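Local structure of cellulase (glycosyl hydrolase family 5) (3ZMR) at residues His336-Thr344 with His412-Val423. The protein hydrolyses internal beta-1,4-glucosidic linkages in the xyloglucan backbone, with retention of configuration, releasing xyloglucan oligosaccharides. Residues are numbered along the deposited sequence; the frame is centred on the assembly and turned at random.
Sequences HYYDPYDFT and HLKSRNDYIEYV. With BGC (beta-D-glucopyranose), chain C; GLC (alpha-D-glucopyranose), chain L.
Phe343 sets the edge of its ring against a face of Tyr419, a T-shaped stack with centroids 5.4 Å apart and planes at 60°. Its CE2 does the touching, 3.7 Å from Tyr419 CG, while CZ reaches the helix backbone, 3.9 Å from Ser415 O. With CG anti to its backbone N (chi1 175°), Tyr419 points its ring off the helix toward 336-344, and the two aromatic side chains run antiparallel alongside each other. Val423 CG2, one turn further along the helix, lies over the opposite face of the Tyr419 ring. The phenol of Tyr419 reaches the turn at Tyr338-Pro340 and donates a 2.6 Å hydrogen bond from OH to Asp339 O, approaching from above the carbonyl plane. A water in the plane of the ring links this OH to Tyr337 O, so the phenol oxygen both donates and accepts. The Thr344 side chain crosses that of Tyr419 at roughly a right angle, its CG2 3.5 Å from Tyr419 OH, and Pro340 CD, just after the cis peptide bond, packs 3.9 Å from Tyr419 CE1. A phenylalanine in place of Tyr419 would probably leave Asp339 O and the water without their phenol partner, weakening the tie between turn and helix. Thr344 OG1, from helix 341-344, bonds back to Tyr338 O at 2.6 Å, bracing the turn. The turn carries Tyr338 of the glucose pocket, whose CB points away from helix 406-429 and whose OH hydrogen-bonds to Glu395, the inferred nucleophile. In the family 5 TIM barrel, the contact joins the loop and short helix 341-344 that follow strand 331-337 to helix 406-429, which follows the neighbouring strand 391-396; helix 371-379 also packs on Tyr337 and Tyr419, and helix 456-471 flanks helix 406-429 at Asn417 and Ile420.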
# COMPACT_ATOMS: atom_id res chain seq x y z
N HIS A 336 -4.83 6.09 2.84
CA HIS A 336 -6.24 6.38 3.05
C HIS A 336 -6.33 7.76 3.67
O HIS A 336 -5.37 8.24 4.26
CB HIS A 336 -6.89 5.31 3.93
CG HIS A 336 -6.87 3.93 3.35
ND1 HIS A 336 -7.20 2.81 4.07
CD2 HIS A 336 -6.57 3.51 2.10
CE1 HIS A 336 -7.09 1.75 3.28
NE2 HIS A 336 -6.69 2.15 2.09
N TYR A 337 -7.50 8.39 3.56
CA TYR A 337 -7.62 9.79 4.03
C TYR A 337 -9.03 10.01 4.59
O TYR A 337 -10.01 10.03 3.85
CB TYR A 337 -7.34 10.80 2.91
CG TYR A 337 -7.24 12.20 3.44
CD1 TYR A 337 -6.13 12.62 4.18
CD2 TYR A 337 -8.30 13.09 3.29
CE1 TYR A 337 -6.08 13.89 4.71
CE2 TYR A 337 -8.25 14.37 3.81
CZ TYR A 337 -7.13 14.77 4.52
OH TYR A 337 -7.06 16.04 5.05
N TYR A 338 -9.07 10.20 5.89
CA TYR A 338 -10.34 10.42 6.62
C TYR A 338 -10.31 11.65 7.55
O TYR A 338 -11.17 11.81 8.40
CB TYR A 338 -10.71 9.18 7.41
CG TYR A 338 -11.20 8.01 6.59
CD1 TYR A 338 -12.44 8.04 5.98
CD2 TYR A 338 -10.43 6.85 6.44
CE1 TYR A 338 -12.92 6.95 5.27
CE2 TYR A 338 -10.90 5.77 5.74
CZ TYR A 338 -12.15 5.81 5.16
OH TYR A 338 -12.68 4.72 4.49
N ASP A 339 -9.32 12.53 7.38
CA ASP A 339 -9.27 13.73 8.20
C ASP A 339 -10.36 14.70 7.73
O ASP A 339 -10.58 14.85 6.54
CB ASP A 339 -7.91 14.45 8.10
CG ASP A 339 -6.73 13.61 8.60
OD1 ASP A 339 -6.94 12.62 9.34
OD2 ASP A 339 -5.58 13.99 8.25
N PRO A 340 -11.02 15.41 8.67
CA PRO A 340 -10.94 15.24 10.10
C PRO A 340 -11.86 14.11 10.58
O PRO A 340 -13.05 14.03 10.19
CB PRO A 340 -11.43 16.59 10.64
CG PRO A 340 -12.35 17.11 9.60
CD PRO A 340 -11.99 16.44 8.28
N TYR A 341 -11.29 13.23 11.38
CA TYR A 341 -11.95 12.01 11.84
C TYR A 341 -13.30 12.29 12.54
O TYR A 341 -14.27 11.56 12.33
CB TYR A 341 -11.02 11.28 12.81
CG TYR A 341 -11.64 10.09 13.48
CD1 TYR A 341 -11.74 8.87 12.83
CD2 TYR A 341 -12.12 10.18 14.79
CE1 TYR A 341 -12.30 7.77 13.45
CE2 TYR A 341 -12.68 9.08 15.43
CZ TYR A 341 -12.77 7.89 14.75
OH TYR A 341 -13.35 6.80 15.38
N ASP A 342 -13.37 13.36 13.33
CA ASP A 342 -14.59 13.67 14.07
C ASP A 342 -15.77 14.11 13.19
O ASP A 342 -16.92 14.06 13.63
CB ASP A 342 -14.36 14.60 15.28
CG ASP A 342 -13.86 15.96 14.91
OD1 ASP A 342 -13.61 16.25 13.72
OD2 ASP A 342 -13.74 16.78 15.84
N PHE A 343 -15.48 14.49 11.96
CA PHE A 343 -16.49 14.73 10.94
C PHE A 343 -16.79 13.46 10.10
O PHE A 343 -17.94 13.03 9.97
CB PHE A 343 -16.08 15.89 10.02
CG PHE A 343 -16.99 16.08 8.84
CD1 PHE A 343 -18.27 16.57 8.98
CD2 PHE A 343 -16.55 15.75 7.56
CE1 PHE A 343 -19.08 16.73 7.89
CE2 PHE A 343 -17.36 15.91 6.46
CZ PHE A 343 -18.64 16.39 6.62
N THR A 344 -15.74 12.85 9.57
CA THR A 344 -15.93 11.80 8.57
C THR A 344 -16.52 10.50 9.12
O THR A 344 -17.51 10.02 8.58
CB THR A 344 -14.65 11.46 7.81
OG1 THR A 344 -13.65 11.05 8.75
CG2 THR A 344 -14.19 12.66 6.97
N HIS A 412 -25.62 19.25 7.33
CA HIS A 412 -24.79 18.05 7.32
C HIS A 412 -24.70 17.52 5.88
O HIS A 412 -23.60 17.17 5.40
CB HIS A 412 -25.32 16.99 8.28
CG HIS A 412 -24.68 15.64 8.14
ND1 HIS A 412 -23.35 15.43 8.42
CD2 HIS A 412 -25.17 14.45 7.72
CE1 HIS A 412 -23.06 14.15 8.20
NE2 HIS A 412 -24.14 13.54 7.77
N LEU A 413 -25.83 17.41 5.20
CA LEU A 413 -25.85 16.85 3.85
C LEU A 413 -24.98 17.71 2.94
O LEU A 413 -24.19 17.19 2.14
CB LEU A 413 -27.27 16.75 3.30
CG LEU A 413 -28.16 15.71 3.99
CD1 LEU A 413 -29.58 15.86 3.47
CD2 LEU A 413 -27.65 14.31 3.77
N LYS A 414 -25.13 19.03 3.06
CA LYS A 414 -24.33 19.99 2.28
C LYS A 414 -22.85 19.85 2.60
O LYS A 414 -22.01 19.81 1.69
CB LYS A 414 -24.79 21.44 2.52
CG LYS A 414 -23.94 22.48 1.78
CD LYS A 414 -24.41 23.92 1.97
CE LYS A 414 -23.87 24.82 0.87
NZ LYS A 414 -22.39 24.91 0.91
N SER A 415 -22.53 19.75 3.88
CA SER A 415 -21.16 19.64 4.35
C SER A 415 -20.50 18.40 3.73
O SER A 415 -19.34 18.45 3.34
CB SER A 415 -21.13 19.51 5.87
OG SER A 415 -21.36 20.78 6.50
N ARG A 416 -21.20 17.28 3.74
CA ARG A 416 -20.65 16.03 3.16
C ARG A 416 -20.25 16.28 1.72
O ARG A 416 -19.16 15.89 1.25
CB ARG A 416 -21.60 14.84 3.18
CG ARG A 416 -22.00 14.38 4.55
CD ARG A 416 -22.95 13.20 4.40
NE ARG A 416 -22.27 12.00 3.89
CZ ARG A 416 -22.34 11.55 2.64
NH1 ARG A 416 -23.09 12.14 1.71
NH2 ARG A 416 -21.61 10.47 2.32
N ASN A 417 -21.15 16.87 0.95
CA ASN A 417 -20.90 17.09 -0.48
C ASN A 417 -19.82 18.14 -0.76
O ASN A 417 -19.00 17.98 -1.67
CB ASN A 417 -22.21 17.34 -1.21
CG ASN A 417 -23.07 16.11 -1.24
OD1 ASN A 417 -22.54 14.97 -1.26
ND2 ASN A 417 -24.37 16.29 -1.20
N ASP A 418 -19.75 19.17 0.08
CA ASP A 418 -18.68 20.18 -0.00
C ASP A 418 -17.33 19.49 0.25
O ASP A 418 -16.33 19.72 -0.44
CB ASP A 418 -18.91 21.32 1.01
CG ASP A 418 -20.06 22.23 0.64
OD1 ASP A 418 -20.59 22.16 -0.52
OD2 ASP A 418 -20.43 23.02 1.53
N TYR A 419 -17.30 18.65 1.28
CA TYR A 419 -16.10 17.92 1.70
C TYR A 419 -15.62 16.95 0.59
O TYR A 419 -14.45 16.94 0.21
CB TYR A 419 -16.37 17.13 3.00
CG TYR A 419 -15.21 16.25 3.42
CD1 TYR A 419 -14.19 16.76 4.19
CD2 TYR A 419 -15.16 14.93 3.04
CE1 TYR A 419 -13.11 15.99 4.55
CE2 TYR A 419 -14.10 14.12 3.44
CZ TYR A 419 -13.08 14.65 4.20
OH TYR A 419 -11.98 13.86 4.55
N ILE A 420 -16.53 16.16 0.08
CA ILE A 420 -16.28 15.22 -0.99
C ILE A 420 -15.69 15.91 -2.20
O ILE A 420 -14.65 15.49 -2.75
CB ILE A 420 -17.56 14.42 -1.37
CG1 ILE A 420 -17.92 13.43 -0.26
CG2 ILE A 420 -17.36 13.67 -2.69
CD1 ILE A 420 -19.31 12.82 -0.37
N GLU A 421 -16.34 16.98 -2.66
CA GLU A 421 -15.85 17.73 -3.80
C GLU A 421 -14.45 18.26 -3.54
O GLU A 421 -13.59 18.20 -4.42
CB GLU A 421 -16.79 18.90 -4.10
CG GLU A 421 -16.37 19.74 -5.30
CD GLU A 421 -17.11 21.06 -5.43
OE1 GLU A 421 -18.31 21.13 -5.04
OE2 GLU A 421 -16.50 22.01 -5.96
N TYR A 422 -14.23 18.76 -2.33
CA TYR A 422 -12.95 19.40 -1.99
C TYR A 422 -11.82 18.35 -1.97
O TYR A 422 -10.72 18.56 -2.53
CB TYR A 422 -12.98 20.16 -0.65
CG TYR A 422 -11.78 21.07 -0.51
CD1 TYR A 422 -11.76 22.32 -1.11
CD2 TYR A 422 -10.64 20.65 0.17
CE1 TYR A 422 -10.63 23.12 -1.03
CE2 TYR A 422 -9.52 21.43 0.26
CZ TYR A 422 -9.52 22.66 -0.33
OH TYR A 422 -8.39 23.45 -0.24
N VAL A 423 -12.08 17.22 -1.34
CA VAL A 423 -11.07 16.14 -1.31
C VAL A 423 -10.73 15.70 -2.75
O VAL A 423 -9.56 15.57 -3.11
CB VAL A 423 -11.52 14.96 -0.45
CG1 VAL A 423 -10.62 13.74 -0.67
CG2 VAL A 423 -11.55 15.41 1.01
C2 BGC C . -10.42 0.48 6.72
C3 BGC C . -11.92 0.25 6.47
C4 BGC C . -12.80 1.02 7.45
C5 BGC C . -12.32 2.47 7.35
C6 BGC C . -13.16 3.38 8.22
C1 BGC C . -9.97 1.93 6.94
O2 BGC C . -9.68 -0.07 5.63
O3 BGC C . -12.19 -1.17 6.58
O4 BGC C . -14.21 0.81 7.13
O5 BGC C . -10.94 2.59 7.76
O6 BGC C . -13.26 2.77 9.52
C1 GLC L . -10.42 2.04 6.75
C2 GLC L . -10.62 0.53 6.66
C3 GLC L . -12.09 0.17 6.42
C4 GLC L . -12.91 0.86 7.51
C5 GLC L . -12.53 2.35 7.62
C6 GLC L . -13.32 3.12 8.67
O2 GLC L . -9.77 0.02 5.67
O3 GLC L . -12.29 -1.26 6.36
O4 GLC L . -14.25 0.73 7.12
O5 GLC L . -11.15 2.49 7.86
O6 GLC L . -14.46 3.65 8.02
O HOH W 1 -12.39 11.19 4.00